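Local coordinates for protein acetylxylan esterase (Geobacillus stearothermophilus, PDB 5BN1) that removes acetyl side groups from the xylose units of xylan and xylo-oligosaccharides, working as a serine esterase assembled into a doughnut-shaped octamer, at residues 87-97 with 107-117; 137-145 with 185-195. The protein carries 1 engineered substitution. One frame throughout, in Å; residues are numbered along the deposited sequence.

Overall arrangement
Contacts 1 and 2 follow one another along the chain, their centres about 18 Å apart, and meet at the probable catalytic centre. Contact 1 holds the helix that starts after strand 84-88 and carries Asn92, a likely transition-state stabiliser; contact 2 holds the loop with Asp191 and His194, the probable charge relay for the probable nucleophile Ser15. They touch directly: Trp95 CH2 lies 3.7 Å from Val193 CG2, Trp95 CZ3 3.8 Å from His194 CE1, and Ile91 CG1 3.4 Å from Phe137 O. The side chain of Val193 is about 5 Å from that of Ser15. Both contacts also reach a second subunit, where Trp95 stacks on its Trp190.

Contact 1 (87-97 with 107-117); sequences IMIGINDVWRQ and HVYLDEYEATL. With IMD (imidazole), chain F.
Asp93 O draws two N-H groups: Val108 N, across the contact, by a weak 3.5 Å bond, and Gln97 NE2, one turn along its own helix, by a nearly straight one (2.9 Å, 169°). In the SGNH-hydrolase alpha/beta/alpha sandwich, the helix following the central strand 84-88 packs here against the start of helix 110-124. Gln97 NE2 also hydrogen-bonds Tyr154 OH, which bonds Val108 O as well.

Gln97 is wedged between two rings. Its CA sits over the face of His107, 3.6 Å from the ring centroid, in a CH-pi contact, while OE1 meets the edge of Tyr109. His107 ND1 and Tyr109 OH are joined at 2.6 Å, and His107 NE2 bonds Leu100 O, which together fix the imidazole's rotation.

Nearer the sheet, Tyr113 carries the contact. With CG trans to the backbone N (chi1 -177°), the ring reaches to the backbone of Ile89, where OH donates to Ile89 O at 2.6 Å from above the carbonyl plane. Gly90 CA lies close by; its backbone angles call for glycine, and a CB would also collide with this hydroxyl. Asp93 OD2 stands 3.5 Å from Tyr113 CD1 at the ring edge, the carboxylate turned 77° to the ring, and accepts a bond from Val66 N.

On the active-site side, Arg96 NH2 donates to Asn92 OD1 (2.9 Å) while its NH1 pairs with Asp99; Asn92 ND2 bonds Asn64 O, so both ends of this probable oxyanion-hole amide are held. Farther along helix 110-124, Leu117 CD1 rests 4.2 Å from Ile87 CG2 and also touches Ile89 CG2.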
loop_
_atom_site.group_PDB
_atom_site.type_symbol
_atom_site.label_atom_id
_atom_site.label_comp_id
_atom_site.label_asym_id
_atom_site.label_seq_id
_atom_site.Cartn_x
_atom_site.Cartn_y
_atom_site.Cartn_z
ATOM N N ILE A 87 -29.284 -19.451 11.268
ATOM C CA ILE A 87 -28.145 -20.314 10.931
ATOM C C ILE A 87 -28.248 -20.679 9.467
ATOM O O ILE A 87 -29.218 -21.228 8.977
ATOM C CB ILE A 87 -28.104 -21.634 11.775
ATOM C CG1 ILE A 87 -28.213 -21.230 13.243
ATOM C CG2 ILE A 87 -26.885 -22.449 11.405
ATOM C CD1 ILE A 87 -28.576 -22.478 14.096
ATOM N N MET A 88 -27.126 -20.477 8.707
ATOM C CA MET A 88 -26.979 -21.006 7.337
ATOM C C MET A 88 -25.579 -21.564 7.229
ATOM O O MET A 88 -24.553 -20.915 7.128
ATOM C CB MET A 88 -27.204 -19.981 6.196
ATOM C CG MET A 88 -27.172 -20.658 4.855
ATOM S SD MET A 88 -27.903 -19.737 3.487
ATOM C CE MET A 88 -27.044 -18.195 3.660
ATOM N N ILE A 89 -25.564 -22.927 7.308
ATOM C CA ILE A 89 -24.293 -23.668 7.325
ATOM C C ILE A 89 -24.467 -24.988 6.618
ATOM O O ILE A 89 -25.572 -25.553 6.493
ATOM C CB ILE A 89 -23.779 -23.862 8.749
ATOM C CG1 ILE A 89 -22.261 -24.118 8.836
ATOM C CG2 ILE A 89 -24.652 -24.963 9.472
ATOM C CD1 ILE A 89 -21.439 -22.837 8.593
ATOM N N GLY A 90 -23.374 -25.446 6.002
ATOM C CA GLY A 90 -23.344 -26.719 5.202
ATOM C C GLY A 90 -22.675 -26.615 3.867
ATOM O O GLY A 90 -22.238 -27.599 3.341
ATOM N N ILE A 91 -22.617 -25.393 3.278
ATOM C CA ILE A 91 -21.934 -25.294 2.015
ATOM C C ILE A 91 -20.511 -25.824 2.061
ATOM O O ILE A 91 -20.120 -26.592 1.191
ATOM C CB ILE A 91 -21.967 -23.861 1.485
ATOM C CG1 ILE A 91 -23.362 -23.506 1.004
ATOM C CG2 ILE A 91 -20.981 -23.695 0.288
ATOM C CD1 ILE A 91 -23.616 -22.047 0.662
ATOM N N ASN A 92 -19.733 -25.446 3.071
ATOM C CA ASN A 92 -18.345 -25.829 3.163
ATOM C C ASN A 92 -18.213 -27.303 3.592
ATOM O O ASN A 92 -17.357 -28.030 3.127
ATOM C CB ASN A 92 -17.578 -24.943 4.033
ATOM C CG ASN A 92 -17.453 -23.562 3.426
ATOM O OD1 ASN A 92 -16.988 -23.467 2.262
ATOM N ND2 ASN A 92 -17.716 -22.564 4.137
ATOM N N ASP A 93 -19.133 -27.721 4.492
ATOM C CA ASP A 93 -19.203 -29.101 4.953
ATOM C C ASP A 93 -19.226 -30.048 3.787
ATOM O O ASP A 93 -18.597 -31.128 3.814
ATOM C CB ASP A 93 -20.422 -29.248 5.829
ATOM C CG ASP A 93 -20.521 -28.216 6.913
ATOM O OD1 ASP A 93 -20.593 -26.955 6.601
ATOM O OD2 ASP A 93 -20.535 -28.515 8.144
ATOM N N VAL A 94 -19.976 -29.715 2.744
ATOM C CA VAL A 94 -20.130 -30.384 1.507
ATOM C C VAL A 94 -18.943 -30.086 0.575
ATOM O O VAL A 94 -18.372 -30.979 -0.022
ATOM C CB VAL A 94 -21.461 -30.053 0.856
ATOM C CG1 VAL A 94 -21.567 -30.646 -0.487
ATOM C CG2 VAL A 94 -22.622 -30.551 1.765
ATOM N N TRP A 95 -18.734 -28.801 0.319
ATOM C CA TRP A 95 -17.792 -28.401 -0.767
ATOM C C TRP A 95 -16.445 -29.043 -0.600
ATOM O O TRP A 95 -15.866 -29.471 -1.590
ATOM C CB TRP A 95 -17.680 -26.894 -0.791
ATOM C CG TRP A 95 -17.247 -26.283 -2.104
ATOM C CD1 TRP A 95 -17.111 -26.884 -3.309
ATOM C CD2 TRP A 95 -17.188 -24.863 -2.342
ATOM N NE1 TRP A 95 -16.817 -25.936 -4.293
ATOM C CE2 TRP A 95 -16.872 -24.691 -3.717
ATOM C CE3 TRP A 95 -17.261 -23.777 -1.510
ATOM C CZ2 TRP A 95 -16.774 -23.386 -4.266
ATOM C CZ3 TRP A 95 -17.092 -22.510 -2.032
ATOM C CH2 TRP A 95 -16.857 -22.361 -3.414
ATOM N N ARG A 96 -15.917 -29.065 0.611
ATOM C CA ARG A 96 -14.627 -29.704 0.841
ATOM C C ARG A 96 -14.479 -31.097 0.335
ATOM O O ARG A 96 -13.409 -31.572 -0.079
ATOM C CB ARG A 96 -14.158 -29.542 2.278
ATOM C CG ARG A 96 -13.957 -28.159 2.793
ATOM C CD ARG A 96 -12.822 -27.368 2.137
ATOM N NE ARG A 96 -13.320 -26.734 0.915
ATOM C CZ ARG A 96 -14.063 -25.640 0.872
ATOM N NH1 ARG A 96 -14.463 -25.164 -0.327
ATOM N NH2 ARG A 96 -14.526 -25.040 1.968
ATOM N N GLN A 97 -15.581 -31.862 0.424
ATOM C CA GLN A 97 -15.622 -33.217 -0.058
ATOM C C GLN A 97 -15.330 -33.367 -1.551
ATOM O O GLN A 97 -14.944 -34.385 -2.067
ATOM C CB GLN A 97 -16.948 -33.930 0.274
ATOM C CG GLN A 97 -17.302 -33.889 1.740
ATOM C CD GLN A 97 -18.632 -34.466 2.089
ATOM O OE1 GLN A 97 -18.988 -35.585 1.558
ATOM N NE2 GLN A 97 -19.365 -33.821 2.964
ATOM N N HIS A 107 -13.468 -32.419 5.771
ATOM C CA HIS A 107 -14.847 -32.828 5.369
ATOM C C HIS A 107 -15.668 -32.880 6.652
ATOM O O HIS A 107 -15.194 -33.315 7.634
ATOM C CB HIS A 107 -14.883 -34.164 4.727
ATOM C CG HIS A 107 -14.028 -34.295 3.484
ATOM N ND1 HIS A 107 -13.888 -35.456 2.801
ATOM C CD2 HIS A 107 -13.272 -33.355 2.820
ATOM C CE1 HIS A 107 -13.059 -35.282 1.778
ATOM N NE2 HIS A 107 -12.708 -34.027 1.770
ATOM N N VAL A 108 -16.896 -32.451 6.567
ATOM C CA VAL A 108 -17.867 -32.701 7.664
ATOM C C VAL A 108 -18.955 -33.518 7.029
ATOM O O VAL A 108 -19.820 -33.030 6.305
ATOM C CB VAL A 108 -18.394 -31.398 8.265
ATOM C CG1 VAL A 108 -19.453 -31.697 9.302
ATOM C CG2 VAL A 108 -17.323 -30.572 8.864
ATOM N N TYR A 109 -18.960 -34.843 7.260
ATOM C CA TYR A 109 -19.835 -35.844 6.692
ATOM C C TYR A 109 -21.200 -35.753 7.411
ATOM O O TYR A 109 -21.275 -35.072 8.441
ATOM C CB TYR A 109 -19.208 -37.224 6.825
ATOM C CG TYR A 109 -17.943 -37.366 6.000
ATOM C CD1 TYR A 109 -17.954 -37.176 4.638
ATOM C CD2 TYR A 109 -16.747 -37.806 6.617
ATOM C CE1 TYR A 109 -16.783 -37.282 3.916
ATOM C CE2 TYR A 109 -15.553 -37.814 5.879
ATOM C CZ TYR A 109 -15.620 -37.644 4.560
ATOM O OH TYR A 109 -14.464 -37.788 3.779
ATOM N N LEU A 110 -22.158 -36.406 6.791
ATOM C CA LEU A 110 -23.555 -36.177 7.205
ATOM C C LEU A 110 -23.769 -36.488 8.646
ATOM O O LEU A 110 -24.557 -35.842 9.296
ATOM C CB LEU A 110 -24.454 -36.956 6.276
ATOM C CG LEU A 110 -25.974 -36.621 6.366
ATOM C CD1 LEU A 110 -26.164 -35.232 5.735
ATOM C CD2 LEU A 110 -26.805 -37.622 5.667
ATOM N N ASP A 111 -23.134 -37.584 9.149
ATOM C CA ASP A 111 -23.290 -37.860 10.565
ATOM C C ASP A 111 -22.818 -36.806 11.514
ATOM O O ASP A 111 -23.511 -36.448 12.457
ATOM C CB ASP A 111 -22.633 -39.223 10.944
ATOM C CG ASP A 111 -21.156 -39.296 10.715
ATOM O OD1 ASP A 111 -20.601 -38.679 9.771
ATOM O OD2 ASP A 111 -20.452 -39.942 11.512
ATOM N N GLU A 112 -21.640 -36.196 11.258
ATOM C CA GLU A 112 -21.157 -35.092 12.031
ATOM C C GLU A 112 -22.042 -33.854 11.841
ATOM O O GLU A 112 -22.318 -33.213 12.810
ATOM C CB GLU A 112 -19.692 -34.769 11.715
ATOM C CG GLU A 112 -19.132 -33.712 12.568
ATOM C CD GLU A 112 -17.656 -33.328 12.311
ATOM O OE1 GLU A 112 -17.046 -33.920 11.407
ATOM O OE2 GLU A 112 -17.199 -32.409 12.986
ATOM N N TYR A 113 -22.450 -33.632 10.634
ATOM C CA TYR A 113 -23.307 -32.468 10.342
ATOM C C TYR A 113 -24.642 -32.510 11.101
ATOM O O TYR A 113 -24.943 -31.549 11.827
ATOM C CB TYR A 113 -23.514 -32.345 8.844
ATOM C CG TYR A 113 -24.319 -31.151 8.436
ATOM C CD1 TYR A 113 -23.726 -29.920 8.321
ATOM C CD2 TYR A 113 -25.631 -31.311 8.090
ATOM C CE1 TYR A 113 -24.445 -28.826 7.933
ATOM C CE2 TYR A 113 -26.414 -30.206 7.639
ATOM C CZ TYR A 113 -25.760 -28.963 7.583
ATOM O OH TYR A 113 -26.554 -27.910 7.148
ATOM N N GLU A 114 -25.302 -33.622 10.955
ATOM C CA GLU A 114 -26.599 -33.759 11.622
ATOM C C GLU A 114 -26.422 -33.678 13.103
ATOM O O GLU A 114 -27.205 -33.019 13.815
ATOM C CB GLU A 114 -27.326 -35.061 11.200
ATOM C CG GLU A 114 -28.767 -35.199 11.726
ATOM C CD GLU A 114 -28.898 -35.845 13.091
ATOM O OE1 GLU A 114 -27.928 -36.286 13.702
ATOM O OE2 GLU A 114 -30.115 -35.793 13.533
ATOM N N ALA A 115 -25.463 -34.421 13.677
ATOM C CA ALA A 115 -25.391 -34.384 15.128
ATOM C C ALA A 115 -24.998 -33.120 15.712
ATOM O O ALA A 115 -25.552 -32.678 16.732
ATOM C CB ALA A 115 -24.397 -35.418 15.567
ATOM N N THR A 116 -24.068 -32.364 15.024
ATOM C CA THR A 116 -23.604 -31.125 15.551
ATOM C C THR A 116 -24.715 -30.026 15.367
ATOM O O THR A 116 -24.975 -29.296 16.308
ATOM C CB THR A 116 -22.297 -30.693 14.845
ATOM O OG1 THR A 116 -21.285 -31.722 15.000
ATOM C CG2 THR A 116 -21.775 -29.392 15.387
ATOM N N LEU A 117 -25.334 -29.977 14.213
ATOM C CA LEU A 117 -26.334 -28.944 13.964
ATOM C C LEU A 117 -27.492 -29.144 14.955
ATOM O O LEU A 117 -27.960 -28.192 15.553
ATOM C CB LEU A 117 -26.826 -28.955 12.550
ATOM C CG LEU A 117 -27.859 -27.845 12.173
ATOM C CD1 LEU A 117 -27.335 -26.450 12.480
ATOM C CD2 LEU A 117 -28.248 -27.979 10.732
HETATM N N1 IMD F . -34.222 -35.739 11.909
HETATM C C2 IMD F . -33.050 -35.326 12.656
HETATM N N3 IMD F . -32.120 -35.765 11.909
HETATM C C4 IMD F . -32.524 -36.704 10.977
HETATM C C5 IMD F . -33.931 -36.615 10.866
#

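Contact 2 (137-145 with 185-195)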
loop_
_atom_site.group_PDB
_atom_site.type_symbol
_atom_site.label_atom_id
_atom_site.label_comp_id
_atom_site.label_asym_id
_atom_site.label_seq_id
_atom_site.Cartn_x
_atom_site.Cartn_y
_atom_site.Cartn_z
ATOM N N PHE A 137 -27.039 -24.296 0.088
ATOM C CA PHE A 137 -27.487 -24.338 -1.260
ATOM C C PHE A 137 -26.260 -24.520 -2.193
ATOM O O PHE A 137 -25.128 -24.307 -1.760
ATOM C CB PHE A 137 -28.217 -22.990 -1.671
ATOM C CG PHE A 137 -27.379 -21.750 -1.576
ATOM C CD1 PHE A 137 -26.551 -21.462 -2.643
ATOM C CD2 PHE A 137 -27.364 -20.956 -0.458
ATOM C CE1 PHE A 137 -25.691 -20.351 -2.534
ATOM C CE2 PHE A 137 -26.540 -19.887 -0.335
ATOM C CZ PHE A 137 -25.675 -19.602 -1.357
ATOM N N TYR A 138 -26.603 -24.856 -3.421
ATOM C CA TYR A 138 -25.585 -24.964 -4.493
ATOM C C TYR A 138 -26.254 -24.482 -5.719
ATOM O O TYR A 138 -27.348 -24.959 -6.078
ATOM C CB TYR A 138 -25.026 -26.350 -4.610
ATOM C CG TYR A 138 -23.815 -26.509 -5.501
ATOM C CD1 TYR A 138 -22.692 -25.744 -5.280
ATOM C CD2 TYR A 138 -23.761 -27.489 -6.466
ATOM C CE1 TYR A 138 -21.554 -25.907 -6.017
ATOM C CE2 TYR A 138 -22.600 -27.641 -7.230
ATOM C CZ TYR A 138 -21.513 -26.876 -6.972
ATOM O OH TYR A 138 -20.365 -27.122 -7.733
ATOM N N ILE A 139 -25.628 -23.477 -6.388
ATOM C CA ILE A 139 -26.330 -22.857 -7.486
ATOM C C ILE A 139 -26.070 -23.649 -8.751
ATOM O O ILE A 139 -25.147 -23.437 -9.550
ATOM C CB ILE A 139 -25.893 -21.357 -7.612
ATOM C CG1 ILE A 139 -26.117 -20.644 -6.323
ATOM C CG2 ILE A 139 -26.637 -20.699 -8.816
ATOM C CD1 ILE A 139 -25.576 -19.209 -6.254
ATOM N N GLU A 140 -26.893 -24.704 -8.945
ATOM C CA GLU A 140 -26.691 -25.727 -9.957
ATOM C C GLU A 140 -28.060 -26.380 -10.154
ATOM O O GLU A 140 -28.621 -26.847 -9.139
ATOM C CB GLU A 140 -25.655 -26.816 -9.441
ATOM C CG GLU A 140 -25.603 -28.016 -10.324
ATOM C CD GLU A 140 -25.365 -27.697 -11.763
ATOM O OE1 GLU A 140 -24.303 -27.052 -12.099
ATOM O OE2 GLU A 140 -26.242 -28.023 -12.646
ATOM N N GLY A 141 -28.665 -26.301 -11.324
ATOM C CA GLY A 141 -30.015 -26.815 -11.538
ATOM C C GLY A 141 -30.090 -28.289 -11.811
ATOM O O GLY A 141 -31.205 -28.858 -11.714
ATOM N N ASN A 142 -28.981 -28.924 -12.088
ATOM C CA ASN A 142 -28.984 -30.410 -12.321
ATOM C C ASN A 142 -28.927 -31.141 -11.011
ATOM O O ASN A 142 -27.893 -31.192 -10.349
ATOM C CB ASN A 142 -27.890 -30.851 -13.257
ATOM C CG ASN A 142 -27.856 -32.362 -13.485
ATOM O OD1 ASN A 142 -28.818 -33.041 -13.133
ATOM N ND2 ASN A 142 -26.754 -32.870 -13.967
ATOM N N GLU A 143 -30.064 -31.771 -10.615
ATOM C CA GLU A 143 -30.172 -32.470 -9.361
ATOM C C GLU A 143 -29.232 -33.644 -9.291
ATOM O O GLU A 143 -28.941 -34.063 -8.148
ATOM C CB GLU A 143 -31.596 -33.023 -9.160
ATOM C CG GLU A 143 -32.618 -31.985 -8.917
ATOM C CD GLU A 143 -34.069 -32.539 -8.842
ATOM O OE1 GLU A 143 -34.270 -33.754 -9.009
ATOM O OE2 GLU A 143 -34.949 -31.706 -8.767
ATOM N N GLN A 144 -28.744 -34.140 -10.409
ATOM C CA GLN A 144 -27.846 -35.276 -10.416
ATOM C C GLN A 144 -26.345 -34.868 -10.443
ATOM O O GLN A 144 -25.446 -35.697 -10.393
ATOM C CB GLN A 144 -28.114 -36.191 -11.595
ATOM C CG GLN A 144 -29.477 -36.953 -11.364
ATOM C CD GLN A 144 -29.775 -37.470 -9.881
ATOM O OE1 GLN A 144 -28.998 -38.243 -9.233
ATOM N NE2 GLN A 144 -30.872 -36.966 -9.319
ATOM N N ASP A 145 -26.081 -33.537 -10.481
ATOM C CA ASP A 145 -24.678 -33.161 -10.293
ATOM C C ASP A 145 -24.309 -33.644 -8.890
ATOM O O ASP A 145 -25.025 -33.408 -7.930
ATOM C CB ASP A 145 -24.541 -31.613 -10.363
ATOM C CG ASP A 145 -23.142 -31.107 -10.011
ATOM O OD1 ASP A 145 -22.900 -30.906 -8.850
ATOM O OD2 ASP A 145 -22.372 -31.028 -10.976
ATOM N N PRO A 185 -26.175 -21.220 -14.118
ATOM C CA PRO A 185 -25.572 -20.786 -12.844
ATOM C C PRO A 185 -24.520 -19.642 -12.901
ATOM O O PRO A 185 -24.485 -18.825 -12.005
ATOM C CB PRO A 185 -24.982 -22.119 -12.378
ATOM C CG PRO A 185 -25.894 -23.181 -12.830
ATOM C CD PRO A 185 -26.216 -22.700 -14.244
ATOM N N ALA A 186 -23.680 -19.664 -13.917
ATOM C CA ALA A 186 -22.631 -18.649 -14.013
ATOM C C ALA A 186 -23.166 -17.222 -14.066
ATOM O O ALA A 186 -22.468 -16.307 -13.737
ATOM C CB ALA A 186 -21.827 -18.896 -15.239
ATOM N N ALA A 187 -24.440 -17.064 -14.449
ATOM C CA ALA A 187 -25.088 -15.741 -14.411
ATOM C C ALA A 187 -25.311 -15.209 -12.996
ATOM O O ALA A 187 -25.426 -13.979 -12.800
ATOM C CB ALA A 187 -26.357 -15.742 -15.224
ATOM N N LEU A 188 -25.372 -16.115 -12.019
ATOM C CA LEU A 188 -25.500 -15.779 -10.630
ATOM C C LEU A 188 -24.193 -15.966 -9.839
ATOM O O LEU A 188 -23.927 -15.220 -8.871
ATOM C CB LEU A 188 -26.566 -16.668 -9.973
ATOM C CG LEU A 188 -28.012 -16.416 -10.465
ATOM C CD1 LEU A 188 -28.871 -17.592 -9.958
ATOM C CD2 LEU A 188 -28.478 -15.096 -9.913
ATOM N N ALA A 189 -23.380 -16.975 -10.173
ATOM C CA ALA A 189 -22.198 -17.307 -9.432
ATOM C C ALA A 189 -21.273 -18.173 -10.263
ATOM O O ALA A 189 -21.551 -19.332 -10.603
ATOM C CB ALA A 189 -22.513 -18.060 -8.109
ATOM N N TRP A 190 -20.129 -17.601 -10.655
ATOM C CA TRP A 190 -19.154 -18.367 -11.370
ATOM C C TRP A 190 -18.789 -19.690 -10.644
ATOM O O TRP A 190 -18.626 -20.689 -11.346
ATOM C CB TRP A 190 -17.871 -17.615 -11.629
ATOM C CG TRP A 190 -17.857 -16.700 -12.826
ATOM C CD1 TRP A 190 -18.875 -16.366 -13.639
ATOM C CD2 TRP A 190 -16.674 -16.013 -13.301
ATOM N NE1 TRP A 190 -18.384 -15.498 -14.640
ATOM C CE2 TRP A 190 -17.063 -15.303 -14.452
ATOM C CE3 TRP A 190 -15.359 -15.986 -12.893
ATOM C CZ2 TRP A 190 -16.140 -14.535 -15.175
ATOM C CZ3 TRP A 190 -14.412 -15.146 -13.625
ATOM C CH2 TRP A 190 -14.838 -14.524 -14.755
ATOM N N ASP A 191 -18.658 -19.641 -9.326
ATOM C CA ASP A 191 -18.208 -20.869 -8.634
ATOM C C ASP A 191 -19.439 -21.616 -8.061
ATOM O O ASP A 191 -19.191 -22.601 -7.358
ATOM C CB ASP A 191 -17.229 -20.478 -7.517
ATOM C CG ASP A 191 -17.783 -19.661 -6.435
ATOM O OD1 ASP A 191 -19.027 -19.457 -6.308
ATOM O OD2 ASP A 191 -16.954 -19.127 -5.607
ATOM N N ARG A 192 -20.642 -21.232 -8.404
ATOM C CA ARG A 192 -21.853 -21.880 -7.927
ATOM C C ARG A 192 -22.107 -21.721 -6.478
ATOM O O ARG A 192 -23.062 -22.424 -6.011
ATOM C CB ARG A 192 -22.015 -23.331 -8.482
ATOM C CG ARG A 192 -22.082 -23.405 -10.001
ATOM C CD ARG A 192 -22.198 -24.816 -10.526
ATOM N NE ARG A 192 -20.856 -25.468 -10.563
ATOM C CZ ARG A 192 -20.658 -26.780 -10.744
ATOM N NH1 ARG A 192 -21.702 -27.517 -11.005
ATOM N NH2 ARG A 192 -19.467 -27.326 -10.752
ATOM N N VAL A 193 -21.386 -20.905 -5.762
ATOM C CA VAL A 193 -21.565 -20.689 -4.355
ATOM C C VAL A 193 -21.748 -19.229 -4.018
ATOM O O VAL A 193 -22.709 -18.857 -3.351
ATOM C CB VAL A 193 -20.437 -21.300 -3.566
ATOM C CG1 VAL A 193 -20.491 -20.886 -2.104
ATOM C CG2 VAL A 193 -20.501 -22.834 -3.738
ATOM N N HIS A 194 -20.786 -18.362 -4.410
ATOM C CA HIS A 194 -20.719 -16.990 -4.019
ATOM C C HIS A 194 -21.424 -16.143 -5.073
ATOM O O HIS A 194 -20.866 -15.964 -6.176
ATOM C CB HIS A 194 -19.282 -16.540 -3.936
ATOM C CG HIS A 194 -18.523 -17.266 -2.865
ATOM N ND1 HIS A 194 -17.684 -18.274 -3.128
ATOM C CD2 HIS A 194 -18.569 -17.130 -1.510
ATOM C CE1 HIS A 194 -17.119 -18.687 -2.005
ATOM N NE2 HIS A 194 -17.699 -18.066 -1.010
ATOM N N PRO A 195 -22.602 -15.651 -4.791
ATOM C CA PRO A 195 -23.379 -15.016 -5.816
ATOM C C PRO A 195 -23.232 -13.484 -5.927
ATOM O O PRO A 195 -22.649 -12.858 -5.062
ATOM C CB PRO A 195 -24.817 -15.385 -5.497
ATOM C CG PRO A 195 -24.803 -15.356 -4.100
ATOM C CD PRO A 195 -23.426 -15.807 -3.573
HETATM O O HOH W 1 -18.032 -25.329 -7.321
HETATM O O HOH W 2 -19.958 -29.975 -11.932
#
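Ile139 N donates to Arg192 O at 2.8 Å (167°), tying the loop after strand 130-134 to the loop carrying the Asp-X-X-His motif, probably the charge relay, of the SGNH fold. Around this bond packing is tight: Ile139 CD1 lies 3.8 Å from Ala189 CB and also touches Pro195, while CG2 meets Leu188 and Pro185. Ile139 O, buried without a polar partner, is hemmed in by carbons, with Pro185 CB 3.1 Å away.

The far end of Arg192 is polar and hydrated rather than packed in carbon, and exposed Gly141 marks the solvent side. The bend at chi3 (-81°) turns the guanidinium between two carboxylates at its edge: NH1 donates to Glu140 OE1 at 2.9 Å and makes a longer salt bridge, 3.6 Å, to Asp145 OD2, which a water also links to NH2. Tyr138 OH sits over one guanidinium face, 3.0 Å from CZ, and bonds Tyr184 of a second subunit, as does Asp145 OD1. A leucine in place of Arg192 would probably leave Glu140 and Asp145 as neighbouring carboxylates without their shared cation, and Tyr138 OH without the flat group beneath it.

Just before Arg192, Asp191 OD1 takes both Val193 N and His194 N in an Asx motif, which fixes the carboxylate so that OD2 meets His194 ND1 at 2.7 Å, within the imidazole plane. His194 NE2 in turn bonds Ser15 OG, a chain of bonds consistent with a charge relay already aligned for catalysis.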